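Local coordinates for melanin biosynthesis protein TyrA, putative (PDB 2IIZ), which binds heme b and probably acts as a peroxidase of the dye-decolorizing (DyP-type) family, at residues 17-22 with 106-111; 27-32 with 100-105. All coordinates share one frame; numbering follows the deposited sequence.

Both interactions join the same two antiparallel strands, 21-29 and 103-109, at opposite ends of their pairing, and their centres lie about 23 Å apart. Interaction 2 is nested along the chain inside the loop that interaction 1 closes. Both are partly buried; interaction 1 has exposed residues at its loop ends, while none of the touching residues of interaction 2 is fully exposed. Interaction 1 is mostly polar: an arginine, an asparagine and an aspartate tie the loop before strand 21-29 to the end of strand 103-109 and the residue just after it, and His21 and Arg111 reach the second subunit. Interaction 2 has an apolar half made by Phe27, Leu103 and Val105 and a polar half at a beta bulge.

Interaction 1 (17-22 with 106-111); sequences EGNLHS and HLRCDR. With EDO (1,2-ethanediol), chain D; EDO (1,2-ethanediol), chain E.
Asp110 OD1 is gripped by two donors of the loop before strand 21-29. The backbone Leu20 N reaches Asp110 OD1 at 3.0 Å, on its anti side and 26° out of the carboxylate plane. Asn19 ND2 adds a weak bond to the same oxygen, the two side chains crossing at about a right angle. Asp110 CG lies anti to its carbonyl carbon (chi1 -62°), which helps to bring the carboxylate back over this loop. Leu20 also crosses Asp110 at about a right angle, its CD1 3.8 Å from Asp110 O. At its other end the Asn19 amide meets Arg108. Arg108 NE points at Asn19 OD1 over 3.3 Å, and Arg108 NH2 binds Glu17 O at 2.8 Å. Both acceptors lie close to the guanidinium plane, although each is met from above its own carbonyl plane. The bend of the arginine at chi3 (67°) turns the guanidinium back along the loop. Arg108 CG lies 3.4 Å from Ser22 CB. Three outside partners, Ala59 O, Asn61 ND2 and Gln244 OE1, bind Asn19 ND2, Asn19 OD1 and Arg108 NH1 respectively. Together these bonds fix the turn of both flat groups. Gln244 follows the heme-binding Arg243 in sequence.

Next to these polar groups the strands pair in antiparallel fashion, with His21 and Cys109 the hydrogen-bonded pair. Cys109 N gives a straight bond to His21 O at 3.1 Å; the return bond from His21 N is weak. The His21 ring meets Asp110 O at its edge, with CD2 3.8 Å away. Strand 103-109 lies between strands 21-29 and 61-67, in a ferredoxin-like N-terminal sheet as in DyP-type peroxidases. Helix 112-125 packs against His21, Leu107 and Cys109 through Leu115. His21 also meets His21 of the second subunit.

Interaction 2 (27-32 with 100-105); sequences FNANDN and EYDLFV
Asn28 OD1 and Asp102 OD2 each take a backbone N-H from the other segment. Asn28 OD1 takes the N-H of Asp102 at 2.8 Å, in line with its C=O (170°). Asp102 OD2 accepts from Ala29 N at 2.9 Å, met on its anti side and 27° out of the carboxylate plane. Asp102 CG stands anti to the carbonyl carbon (chi1 -69°), beside its own N, and this helps to direct the carboxylate at Ala29, whose CB also touches OD2. An alanine in place of Asp102 would probably leave Ala29 N without this acceptor and the last residues of strand 21-29 less firmly held. Asn28 ND2 reaches Glu100 O through a water.

The apolar contacts lie on the face that carries Phe27 and Leu103. The Phe27 ring approaches Val105 obliquely, CE2 lying 3.9 Å from Val105 CG2, while Phe27 CB faces Leu103 CB at 4.2 Å. Phe126 and strand 130-139 also border this ring. Phe27 N and Leu103 N each bond to the other residue's O, at 2.8 and 2.9 Å. Two residues, Asp102 and Leu103, stand opposite the single Phe27, a classic beta bulge in this antiparallel pair of the Dyp-type N-terminal region.

Interaction 1 (17-22 with 106-111)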
# COMPACT_ATOMS: atom_id res chain seq x y z
N GLU A 17 19.84 6.39 -4.52
CA GLU A 17 20.01 5.20 -3.68
C GLU A 17 18.63 4.69 -3.24
O GLU A 17 17.61 5.40 -3.36
CB GLU A 17 20.87 5.51 -2.45
CG GLU A 17 22.32 5.87 -2.75
CD GLU A 17 23.09 4.73 -3.41
OE1 GLU A 17 22.70 3.55 -3.21
OE2 GLU A 17 24.09 5.01 -4.14
N GLY A 18 18.60 3.46 -2.75
CA GLY A 18 17.32 2.78 -2.39
C GLY A 18 16.52 3.49 -1.32
O GLY A 18 17.08 4.31 -0.59
N ASN A 19 15.21 3.17 -1.24
CA ASN A 19 14.27 3.74 -0.25
C ASN A 19 13.31 2.72 0.28
O ASN A 19 13.08 1.69 -0.35
CB ASN A 19 13.40 4.85 -0.86
CG ASN A 19 14.20 6.09 -1.26
OD1 ASN A 19 14.86 6.10 -2.29
ND2 ASN A 19 14.15 7.11 -0.44
N LEU A 20 12.74 3.00 1.45
CA LEU A 20 11.77 2.08 2.03
C LEU A 20 10.44 1.97 1.27
O LEU A 20 9.76 0.95 1.38
CB LEU A 20 11.47 2.46 3.48
CG LEU A 20 12.68 2.47 4.43
CD1 LEU A 20 12.31 2.97 5.85
CD2 LEU A 20 13.29 1.10 4.51
N HIS A 21 10.07 2.99 0.49
CA HIS A 21 8.76 3.01 -0.17
C HIS A 21 8.80 3.75 -1.50
O HIS A 21 9.69 4.54 -1.76
CB HIS A 21 7.72 3.71 0.68
CG HIS A 21 7.49 3.12 2.05
ND1 HIS A 21 6.86 1.91 2.25
CD2 HIS A 21 7.77 3.60 3.29
CE1 HIS A 21 6.78 1.67 3.54
NE2 HIS A 21 7.32 2.67 4.20
N SER A 22 7.79 3.49 -2.33
CA SER A 22 7.69 4.10 -3.64
C SER A 22 6.27 4.04 -4.19
O SER A 22 5.46 3.19 -3.78
CB SER A 22 8.59 3.34 -4.62
OG SER A 22 8.08 2.03 -4.77
N HIS A 106 7.48 8.30 -11.22
CA HIS A 106 8.17 7.42 -10.30
C HIS A 106 8.54 8.19 -9.06
O HIS A 106 9.36 9.11 -9.14
CB HIS A 106 9.44 6.96 -10.98
CG HIS A 106 10.29 6.07 -10.14
ND1 HIS A 106 10.26 4.70 -10.25
CD2 HIS A 106 11.22 6.36 -9.21
CE1 HIS A 106 11.13 4.17 -9.41
NE2 HIS A 106 11.72 5.16 -8.76
N LEU A 107 7.94 7.81 -7.94
CA LEU A 107 8.13 8.55 -6.68
C LEU A 107 8.68 7.68 -5.58
O LEU A 107 8.25 6.53 -5.41
CB LEU A 107 6.81 9.18 -6.21
CG LEU A 107 6.05 9.99 -7.25
CD1 LEU A 107 4.72 10.49 -6.67
CD2 LEU A 107 6.88 11.16 -7.76
N ARG A 108 9.61 8.24 -4.81
CA ARG A 108 10.27 7.46 -3.75
C ARG A 108 10.54 8.22 -2.46
O ARG A 108 10.74 9.43 -2.48
CB ARG A 108 11.55 6.83 -4.29
CG ARG A 108 11.32 5.38 -4.61
CD ARG A 108 12.27 4.84 -5.57
NE ARG A 108 13.62 4.77 -5.04
CZ ARG A 108 14.59 4.03 -5.55
NH1 ARG A 108 14.38 3.25 -6.61
NH2 ARG A 108 15.78 4.06 -4.99
N CYS A 109 10.53 7.49 -1.34
CA CYS A 109 10.73 8.08 -0.02
C CYS A 109 10.80 7.00 1.06
O CYS A 109 10.25 5.89 0.88
CB CYS A 109 9.55 9.01 0.31
SG CYS A 109 9.79 10.13 1.71
N ASP A 110 11.47 7.31 2.16
CA ASP A 110 11.47 6.46 3.36
C ASP A 110 10.21 6.65 4.23
O ASP A 110 10.04 5.98 5.25
CB ASP A 110 12.74 6.74 4.15
CG ASP A 110 13.99 6.38 3.36
OD1 ASP A 110 13.88 5.61 2.38
OD2 ASP A 110 15.09 6.86 3.70
N ARG A 111 9.33 7.55 3.80
CA ARG A 111 8.05 7.78 4.46
C ARG A 111 6.97 7.62 3.42
O ARG A 111 7.06 8.17 2.32
CB ARG A 111 7.97 9.20 5.05
CG ARG A 111 8.84 9.39 6.27
CD ARG A 111 8.66 10.74 6.92
NE ARG A 111 7.27 11.00 7.31
CZ ARG A 111 6.90 12.01 8.10
NH1 ARG A 111 7.80 12.86 8.58
NH2 ARG A 111 5.62 12.19 8.41
C1 EDO D . 16.64 3.71 4.23
O1 EDO D . 17.86 3.38 3.58
C2 EDO D . 16.92 3.99 5.71
O2 EDO D . 15.82 4.71 6.29
C1 EDO E . 5.30 6.82 7.38
O1 EDO E . 3.97 6.86 6.83
C2 EDO E . 5.95 5.48 7.00
O2 EDO E . 7.39 5.48 7.14

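Interaction 2 (27-32 with 100-105)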
# COMPACT_ATOMS: atom_id res chain seq x y z
N PHE A 27 0.01 7.22 -16.56
CA PHE A 27 -1.05 8.10 -17.08
C PHE A 27 -1.08 8.03 -18.59
O PHE A 27 -0.04 7.91 -19.24
CB PHE A 27 -0.80 9.58 -16.74
CG PHE A 27 -0.78 9.88 -15.28
CD1 PHE A 27 -1.95 10.19 -14.60
CD2 PHE A 27 0.42 9.86 -14.57
CE1 PHE A 27 -1.94 10.47 -13.24
CE2 PHE A 27 0.44 10.14 -13.23
CZ PHE A 27 -0.75 10.45 -12.55
N ASN A 28 -2.28 8.12 -19.13
CA ASN A 28 -2.50 8.25 -20.55
C ASN A 28 -3.22 9.57 -20.78
O ASN A 28 -4.13 9.95 -20.03
CB ASN A 28 -3.28 7.05 -21.11
CG ASN A 28 -2.39 5.85 -21.38
OD1 ASN A 28 -1.16 5.95 -21.42
ND2 ASN A 28 -3.01 4.69 -21.58
N ALA A 29 -2.79 10.25 -21.83
CA ALA A 29 -3.23 11.60 -22.10
C ALA A 29 -4.52 11.58 -22.91
O ALA A 29 -4.74 10.69 -23.72
CB ALA A 29 -2.15 12.36 -22.84
N ASN A 30 -5.36 12.59 -22.68
CA ASN A 30 -6.59 12.74 -23.43
C ASN A 30 -6.24 13.22 -24.85
O ASN A 30 -5.06 13.49 -25.13
CB ASN A 30 -7.56 13.70 -22.71
CG ASN A 30 -7.97 13.20 -21.31
OD1 ASN A 30 -7.97 12.00 -21.04
ND2 ASN A 30 -8.33 14.13 -20.43
N ASP A 31 -7.23 13.32 -25.73
CA ASP A 31 -6.99 13.72 -27.12
C ASP A 31 -6.59 15.20 -27.23
O ASP A 31 -7.21 16.06 -26.61
CB ASP A 31 -8.23 13.48 -27.99
CG ASP A 31 -8.41 12.02 -28.41
OD1 ASP A 31 -7.68 11.13 -27.91
OD2 ASP A 31 -9.29 11.75 -29.25
N ASN A 32 -5.54 15.47 -28.02
CA ASN A 32 -5.16 16.84 -28.44
C ASN A 32 -4.86 17.82 -27.29
O ASN A 32 -5.21 19.00 -27.37
CB ASN A 32 -6.24 17.43 -29.36
CG ASN A 32 -6.62 16.48 -30.50
OD1 ASN A 32 -5.77 15.82 -31.09
ND2 ASN A 32 -7.92 16.43 -30.81
N GLU A 100 2.29 -0.08 -23.31
CA GLU A 100 2.93 1.21 -23.19
C GLU A 100 1.95 2.18 -22.55
O GLU A 100 0.73 2.03 -22.73
CB GLU A 100 3.32 1.73 -24.56
CG GLU A 100 4.09 0.73 -25.43
CD GLU A 100 5.56 0.63 -25.11
OE1 GLU A 100 6.04 1.24 -24.12
OE2 GLU A 100 6.25 -0.05 -25.88
N TYR A 101 2.52 3.16 -21.83
CA TYR A 101 1.76 4.25 -21.19
C TYR A 101 2.41 5.58 -21.59
O TYR A 101 3.63 5.64 -21.77
CB TYR A 101 1.78 4.12 -19.66
CG TYR A 101 1.28 2.78 -19.17
CD1 TYR A 101 -0.08 2.52 -19.05
CD2 TYR A 101 2.18 1.76 -18.83
CE1 TYR A 101 -0.54 1.29 -18.60
CE2 TYR A 101 1.74 0.52 -18.38
CZ TYR A 101 0.37 0.29 -18.27
OH TYR A 101 -0.09 -0.92 -17.83
N ASP A 102 1.59 6.63 -21.72
CA ASP A 102 2.06 7.95 -22.16
C ASP A 102 3.03 8.61 -21.17
O ASP A 102 4.04 9.20 -21.58
CB ASP A 102 0.88 8.90 -22.39
CG ASP A 102 0.03 8.52 -23.60
OD1 ASP A 102 0.41 7.59 -24.34
OD2 ASP A 102 -1.01 9.15 -23.80
N LEU A 103 2.72 8.51 -19.89
CA LEU A 103 3.54 9.11 -18.85
C LEU A 103 3.68 8.21 -17.64
O LEU A 103 2.73 7.51 -17.24
CB LEU A 103 2.93 10.43 -18.39
CG LEU A 103 2.83 11.56 -19.40
CD1 LEU A 103 2.02 12.68 -18.77
CD2 LEU A 103 4.21 12.06 -19.82
N PHE A 104 4.87 8.26 -17.06
CA PHE A 104 5.22 7.51 -15.86
C PHE A 104 5.78 8.51 -14.85
O PHE A 104 6.70 9.29 -15.16
CB PHE A 104 6.23 6.43 -16.23
CG PHE A 104 6.76 5.63 -15.05
CD1 PHE A 104 5.94 5.28 -13.99
CD2 PHE A 104 8.08 5.21 -15.04
CE1 PHE A 104 6.43 4.53 -12.93
CE2 PHE A 104 8.57 4.47 -13.99
CZ PHE A 104 7.74 4.13 -12.93
N VAL A 105 5.22 8.46 -13.64
CA VAL A 105 5.70 9.23 -12.52
C VAL A 105 6.18 8.25 -11.46
O VAL A 105 5.39 7.47 -10.88
CB VAL A 105 4.60 10.15 -11.93
CG1 VAL A 105 5.09 10.86 -10.70
CG2 VAL A 105 4.14 11.17 -12.95
O HOH W 1 -1.66 1.74 -21.76